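Local coordinates for Tll1590 protein (Thermosynechococcus elongatus, PDB 6LDQ), which belongs to the GT-B clan of glycosyltransferases and contains a glycosyl transferase 4-like domain, at residues H46-T51 and H67-R72; V170-P175 and T191-C196. All blocks are in the same frame, centred on the assembly; numbering follows the deposited sequence.

In the fold
Both interactions pair neighbouring parallel strands of one mixed sheet, the central sheet of a Rossmann-like domain as in the GT-B clan, and they lie on opposite sides of the chain's centre. Interaction 1 (46-51 with 67-72) is centred about 11 Å from that point, on the flank where only strand 61-63 lies further out. Interaction 2 (170-175 with 191-196), about 14 Å from it, joins the outermost strand of the other flank. Their centres are 23 Å apart and their nearest atoms about 13 Å, with strands 8-11, 108-112 and 130-134 between them. A thiocyanate ion lies about 4 Å from the V170 side chain; it probably comes from the crystallisation liquor.

Interaction 1: residues H46-T51 and H67-R72; sequences HVDMFT and HCRTIR
D48 and R69 meet in a salt bridge across the parallel strands of segments 46-51 and 67-72, in the Rossmann-like sheet of this GT-B family domain. The strand axes approach to 4.6 Å, and each bridged pair puts both side chains on one face: D48, R69, F50 and I71 on one, V47, C68, M49, T70, T51 and R72 on the other.

Five backbone hydrogen bonds join the strands, the shortest being I71 N to M49 O at 2.7 Å. Of the charged contacts, R69 grips D48 side-on: NE reaches OD1 at 2.6 Å, while NH2 makes the longer bond to OD2. Both oxygens lie in the guanidinium plane, yet that plane is turned 50° from the carboxylate, which is therefore met from above its own plane. Outside the pair, Y106 OH also bonds D48 OD2.

Among packing contacts, I71 lies alongside F50, its CG2 3.6 Å from ring atom CD2 of F50; I71 CD1 also covers one face of the R69 guanidinium, offset toward the rim. The M49 chain bends at its third torsion (chi3 -76°), bringing CE to 3.6 Å from C68 SG; V33 of helix 32-42 also touches M49.

At the N-terminal ends of the two segments H46 and H67 form an offset stack, planes 13° apart and centroids 4.6 Å apart, with H67 CD2 over the centre of the H46 ring.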
loop_
_atom_site.group_PDB
_atom_site.type_symbol
_atom_site.label_atom_id
_atom_site.label_comp_id
_atom_site.label_asym_id
_atom_site.label_seq_id
_atom_site.Cartn_x
_atom_site.Cartn_y
_atom_site.Cartn_z
ATOM N N HIS A 46 6.086 0.407 -13.530
ATOM C CA HIS A 46 5.783 -1.022 -13.589
ATOM C C HIS A 46 5.135 -1.411 -12.261
ATOM O O HIS A 46 5.813 -1.439 -11.233
ATOM C CB HIS A 46 7.058 -1.820 -13.848
ATOM C CG HIS A 46 7.812 -1.369 -15.064
ATOM N ND1 HIS A 46 8.946 -2.012 -15.513
ATOM C CD2 HIS A 46 7.593 -0.345 -15.924
ATOM C CE1 HIS A 46 9.394 -1.400 -16.599
ATOM N NE2 HIS A 46 8.588 -0.388 -16.871
ATOM N N VAL A 47 3.828 -1.696 -12.277
ATOM C CA VAL A 47 3.008 -1.770 -11.061
ATOM C C VAL A 47 2.370 -3.150 -10.908
ATOM O O VAL A 47 1.546 -3.552 -11.739
ATOM C CB VAL A 47 1.889 -0.718 -11.059
ATOM C CG1 VAL A 47 1.084 -0.820 -9.736
ATOM C CG2 VAL A 47 2.426 0.685 -11.329
ATOM N N ASP A 48 2.660 -3.814 -9.784
ATOM C CA ASP A 48 1.968 -5.015 -9.327
ATOM C C ASP A 48 1.144 -4.622 -8.098
ATOM O O ASP A 48 1.715 -4.188 -7.100
ATOM C CB ASP A 48 2.963 -6.122 -8.955
ATOM C CG ASP A 48 3.636 -6.786 -10.195
ATOM O OD1 ASP A 48 3.040 -6.745 -11.280
ATOM O OD2 ASP A 48 4.740 -7.350 -10.046
ATOM N N MET A 49 -0.179 -4.764 -8.180
ATOM C CA MET A 49 -1.088 -4.492 -7.073
ATOM C C MET A 49 -1.559 -5.817 -6.482
ATOM O O MET A 49 -1.948 -6.719 -7.228
ATOM C CB MET A 49 -2.291 -3.672 -7.553
ATOM C CG MET A 49 -1.969 -2.231 -7.965
ATOM S SD MET A 49 -3.290 -1.545 -8.985
ATOM C CE MET A 49 -2.893 -2.394 -10.512
ATOM N N PHE A 50 -1.515 -5.937 -5.153
ATOM C CA PHE A 50 -1.871 -7.174 -4.460
ATOM C C PHE A 50 -3.083 -6.931 -3.564
ATOM O O PHE A 50 -3.116 -5.953 -2.797
ATOM C CB PHE A 50 -0.703 -7.714 -3.613
ATOM C CG PHE A 50 0.536 -8.063 -4.412
ATOM C CD1 PHE A 50 1.411 -7.068 -4.864
ATOM C CD2 PHE A 50 0.826 -9.389 -4.713
ATOM C CE1 PHE A 50 2.552 -7.411 -5.608
ATOM C CE2 PHE A 50 1.962 -9.730 -5.455
ATOM C CZ PHE A 50 2.823 -8.734 -5.902
ATOM N N THR A 51 -4.078 -7.806 -3.687
ATOM C CA THR A 51 -5.218 -7.849 -2.790
ATOM C C THR A 51 -5.480 -9.319 -2.475
ATOM O O THR A 51 -4.851 -10.220 -3.046
ATOM C CB THR A 51 -6.445 -7.129 -3.404
ATOM O OG1 THR A 51 -7.524 -7.078 -2.445
ATOM C CG2 THR A 51 -6.916 -7.804 -4.704
ATOM N N HIS A 67 2.592 -3.520 -18.221
ATOM C CA HIS A 67 3.358 -3.351 -16.992
ATOM C C HIS A 67 2.464 -3.074 -15.794
ATOM O O HIS A 67 2.942 -2.522 -14.803
ATOM C CB HIS A 67 4.395 -2.237 -17.141
ATOM C CG HIS A 67 5.159 -2.293 -18.427
ATOM N ND1 HIS A 67 4.886 -1.456 -19.486
ATOM C CD2 HIS A 67 6.193 -3.074 -18.819
ATOM C CE1 HIS A 67 5.716 -1.723 -20.480
ATOM N NE2 HIS A 67 6.522 -2.700 -20.100
ATOM N N CYS A 68 1.186 -3.455 -15.858
ATOM C CA CYS A 68 0.247 -3.209 -14.769
ATOM C C CYS A 68 -0.655 -4.426 -14.601
ATOM O O CYS A 68 -1.327 -4.836 -15.551
ATOM C CB CYS A 68 -0.590 -1.951 -15.049
ATOM S SG CYS A 68 -1.919 -1.651 -13.853
ATOM N N ARG A 69 -0.690 -4.993 -13.394
ATOM C CA ARG A 69 -1.559 -6.129 -13.119
ATOM C C ARG A 69 -2.001 -6.113 -11.660
ATOM O O ARG A 69 -1.354 -5.510 -10.802
ATOM C CB ARG A 69 -0.861 -7.457 -13.418
ATOM C CG ARG A 69 0.466 -7.613 -12.730
ATOM C CD ARG A 69 1.298 -8.777 -13.294
ATOM N NE ARG A 69 2.484 -8.991 -12.470
ATOM C CZ ARG A 69 3.128 -10.146 -12.339
ATOM N NH1 ARG A 69 2.723 -11.225 -13.000
ATOM N NH2 ARG A 69 4.192 -10.213 -11.556
ATOM N N THR A 70 -3.104 -6.806 -11.395
ATOM C CA THR A 70 -3.551 -7.116 -10.038
ATOM C C THR A 70 -3.262 -8.585 -9.764
ATOM O O THR A 70 -3.540 -9.442 -10.612
ATOM C CB THR A 70 -5.047 -6.835 -9.858
ATOM O OG1 THR A 70 -5.324 -5.488 -10.227
ATOM C CG2 THR A 70 -5.501 -7.055 -8.385
ATOM N N ILE A 71 -2.695 -8.869 -8.595
ATOM C CA ILE A 71 -2.426 -10.229 -8.142
ATOM C C ILE A 71 -3.304 -10.507 -6.923
ATOM O O ILE A 71 -3.309 -9.726 -5.958
ATOM C CB ILE A 71 -0.930 -10.412 -7.825
ATOM C CG1 ILE A 71 -0.118 -10.480 -9.131
ATOM C CG2 ILE A 71 -0.716 -11.656 -6.999
ATOM C CD1 ILE A 71 1.314 -9.978 -9.009
ATOM N N ARG A 72 -4.081 -11.586 -6.979
ATOM C CA ARG A 72 -4.970 -11.948 -5.877
ATOM C C ARG A 72 -4.357 -13.118 -5.121
ATOM O O ARG A 72 -4.106 -14.185 -5.700
ATOM C CB ARG A 72 -6.375 -12.274 -6.383
ATOM C CG ARG A 72 -7.036 -11.081 -7.041
ATOM C CD ARG A 72 -8.377 -11.401 -7.662
ATOM N NE ARG A 72 -9.414 -11.565 -6.653
ATOM C CZ ARG A 72 -10.078 -10.562 -6.092
ATOM N NH1 ARG A 72 -9.810 -9.313 -6.445
ATOM N NH2 ARG A 72 -11.008 -10.813 -5.172
HETATM O O HOH W 1 3.471 -5.054 -13.559
#

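Interaction 2: residues V170-P175 and T191-C196; sequences VIVTSP and TRLIPC
V172 N donates to R192 O at 2.9 Å, the shortest polar bond between the segments. R192 N in turn reaches V170 O, so the main chain of R192 is held on both its N-H and its carbonyl. I194 N bonds V172 O at 3.0 Å. Past the strands the pairing changes: C196 N bonds T173 O at 3.1 Å, in the carbonyl plane on a lone pair.

On the I171 face, I171 CG2 packs 3.7 Å from CG1 of I194, just past the strand, the two side chains crossing at a slant, and M207 of helix 200-216 touches both. On the face covered by helix 175-185, V172 CG1 meets T191 CG2 at 4.1 Å, and T191 OG1 is hydrogen-bonded to E178 OE2. With chi1 at -176° and chi2 at 63°, L193 turns CD1 to the other segment, 3.7 Å from S174 N and close to P175 CD at the start of that helix. Strand 169-172, helix 175-185 and strand 191-193, the two strands parallel and adjacent, make up a beta-alpha-beta unit, the repeating element of Rossmann-like domains.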
loop_
_atom_site.group_PDB
_atom_site.type_symbol
_atom_site.label_atom_id
_atom_site.label_comp_id
_atom_site.label_asym_id
_atom_site.label_seq_id
_atom_site.Cartn_x
_atom_site.Cartn_y
_atom_site.Cartn_z
ATOM N N VAL A 170 3.816 8.926 4.843
ATOM C CA VAL A 170 2.412 8.569 5.002
ATOM C C VAL A 170 1.538 9.601 4.300
ATOM O O VAL A 170 1.610 10.794 4.610
ATOM C CB VAL A 170 2.023 8.454 6.481
ATOM C CG1 VAL A 170 0.532 8.210 6.579
ATOM C CG2 VAL A 170 2.800 7.338 7.125
ATOM N N ILE A 171 0.682 9.136 3.401
ATOM C CA ILE A 171 -0.183 9.995 2.602
ATOM C C ILE A 171 -1.540 10.130 3.292
ATOM O O ILE A 171 -2.151 9.133 3.706
ATOM C CB ILE A 171 -0.319 9.432 1.172
ATOM C CG1 ILE A 171 1.007 9.629 0.425
ATOM C CG2 ILE A 171 -1.459 10.130 0.424
ATOM C CD1 ILE A 171 1.588 8.388 -0.200
ATOM N N VAL A 172 -1.987 11.374 3.476
ATOM C CA VAL A 172 -3.329 11.672 3.962
ATOM C C VAL A 172 -4.145 12.228 2.808
ATOM O O VAL A 172 -3.606 12.872 1.898
ATOM C CB VAL A 172 -3.287 12.670 5.137
ATOM C CG1 VAL A 172 -2.700 11.998 6.375
ATOM C CG2 VAL A 172 -2.464 13.888 4.752
ATOM N N THR A 173 -5.448 11.985 2.832
ATOM C CA THR A 173 -6.282 12.369 1.697
ATOM C C THR A 173 -7.127 13.607 1.960
ATOM O O THR A 173 -7.859 14.036 1.069
ATOM C CB THR A 173 -7.183 11.202 1.259
ATOM O OG1 THR A 173 -8.211 10.980 2.225
ATOM C CG2 THR A 173 -6.371 9.926 1.096
ATOM N N SER A 174 -7.034 14.202 3.145
ATOM C CA SER A 174 -7.730 15.451 3.422
ATOM C C SER A 174 -7.120 16.064 4.667
ATOM O O SER A 174 -6.551 15.342 5.495
ATOM C CB SER A 174 -9.234 15.224 3.625
ATOM O OG SER A 174 -9.474 14.373 4.729
ATOM N N PRO A 175 -7.199 17.382 4.825
ATOM C CA PRO A 175 -6.718 17.977 6.078
ATOM C C PRO A 175 -7.413 17.411 7.296
ATOM O O PRO A 175 -6.774 17.248 8.341
ATOM C CB PRO A 175 -7.018 19.465 5.879
ATOM C CG PRO A 175 -6.902 19.635 4.393
ATOM C CD PRO A 175 -7.585 18.420 3.851
ATOM N N THR A 191 3.891 13.188 6.855
ATOM C CA THR A 191 2.639 13.090 6.123
ATOM C C THR A 191 2.667 14.039 4.931
ATOM O O THR A 191 3.276 15.111 4.986
ATOM C CB THR A 191 1.433 13.404 7.022
ATOM O OG1 THR A 191 1.716 14.555 7.837
ATOM C CG2 THR A 191 1.103 12.203 7.945
ATOM N N ARG A 192 2.004 13.638 3.850
ATOM C CA ARG A 192 1.873 14.476 2.665
ATOM C C ARG A 192 0.429 14.434 2.198
ATOM O O ARG A 192 -0.213 13.383 2.272
ATOM C CB ARG A 192 2.800 14.003 1.540
ATOM C CG ARG A 192 4.265 14.134 1.874
ATOM C CD ARG A 192 4.821 15.450 1.353
ATOM N NE ARG A 192 5.958 15.906 2.149
ATOM C CZ ARG A 192 6.702 16.965 1.849
ATOM N NH1 ARG A 192 6.434 17.686 0.761
ATOM N NH2 ARG A 192 7.717 17.303 2.633
ATOM N N LEU A 193 -0.066 15.569 1.706
ATOM C CA LEU A 193 -1.456 15.698 1.283
ATOM C C LEU A 193 -1.567 15.311 -0.179
ATOM O O LEU A 193 -1.041 16.012 -1.048
ATOM C CB LEU A 193 -1.973 17.119 1.486
ATOM C CG LEU A 193 -3.450 17.305 1.152
ATOM C CD1 LEU A 193 -4.324 16.451 2.099
ATOM C CD2 LEU A 193 -3.847 18.770 1.261
ATOM N N ILE A 194 -2.257 14.213 -0.451
ATOM C CA ILE A 194 -2.683 13.861 -1.798
ATOM C C ILE A 194 -4.191 13.652 -1.766
ATOM O O ILE A 194 -4.676 12.608 -1.323
ATOM C CB ILE A 194 -1.953 12.614 -2.322
ATOM C CG1 ILE A 194 -0.453 12.708 -2.036
ATOM C CG2 ILE A 194 -2.215 12.432 -3.815
ATOM C CD1 ILE A 194 0.262 13.814 -2.778
ATOM N N PRO A 195 -4.965 14.635 -2.210
ATOM C CA PRO A 195 -6.382 14.686 -1.843
ATOM C C PRO A 195 -7.224 13.667 -2.590
ATOM O O PRO A 195 -6.953 13.312 -3.738
ATOM C CB PRO A 195 -6.796 16.116 -2.214
ATOM C CG PRO A 195 -5.505 16.848 -2.519
ATOM C CD PRO A 195 -4.557 15.812 -2.997
ATOM N N CYS A 196 -8.244 13.180 -1.885
ATOM C CA CYS A 196 -9.299 12.381 -2.492
ATOM C C CYS A 196 -9.837 13.072 -3.738
ATOM O O CYS A 196 -10.034 14.290 -3.750
ATOM C CB CYS A 196 -10.426 12.168 -1.478
ATOM S SG CYS A 196 -11.973 11.545 -2.176
#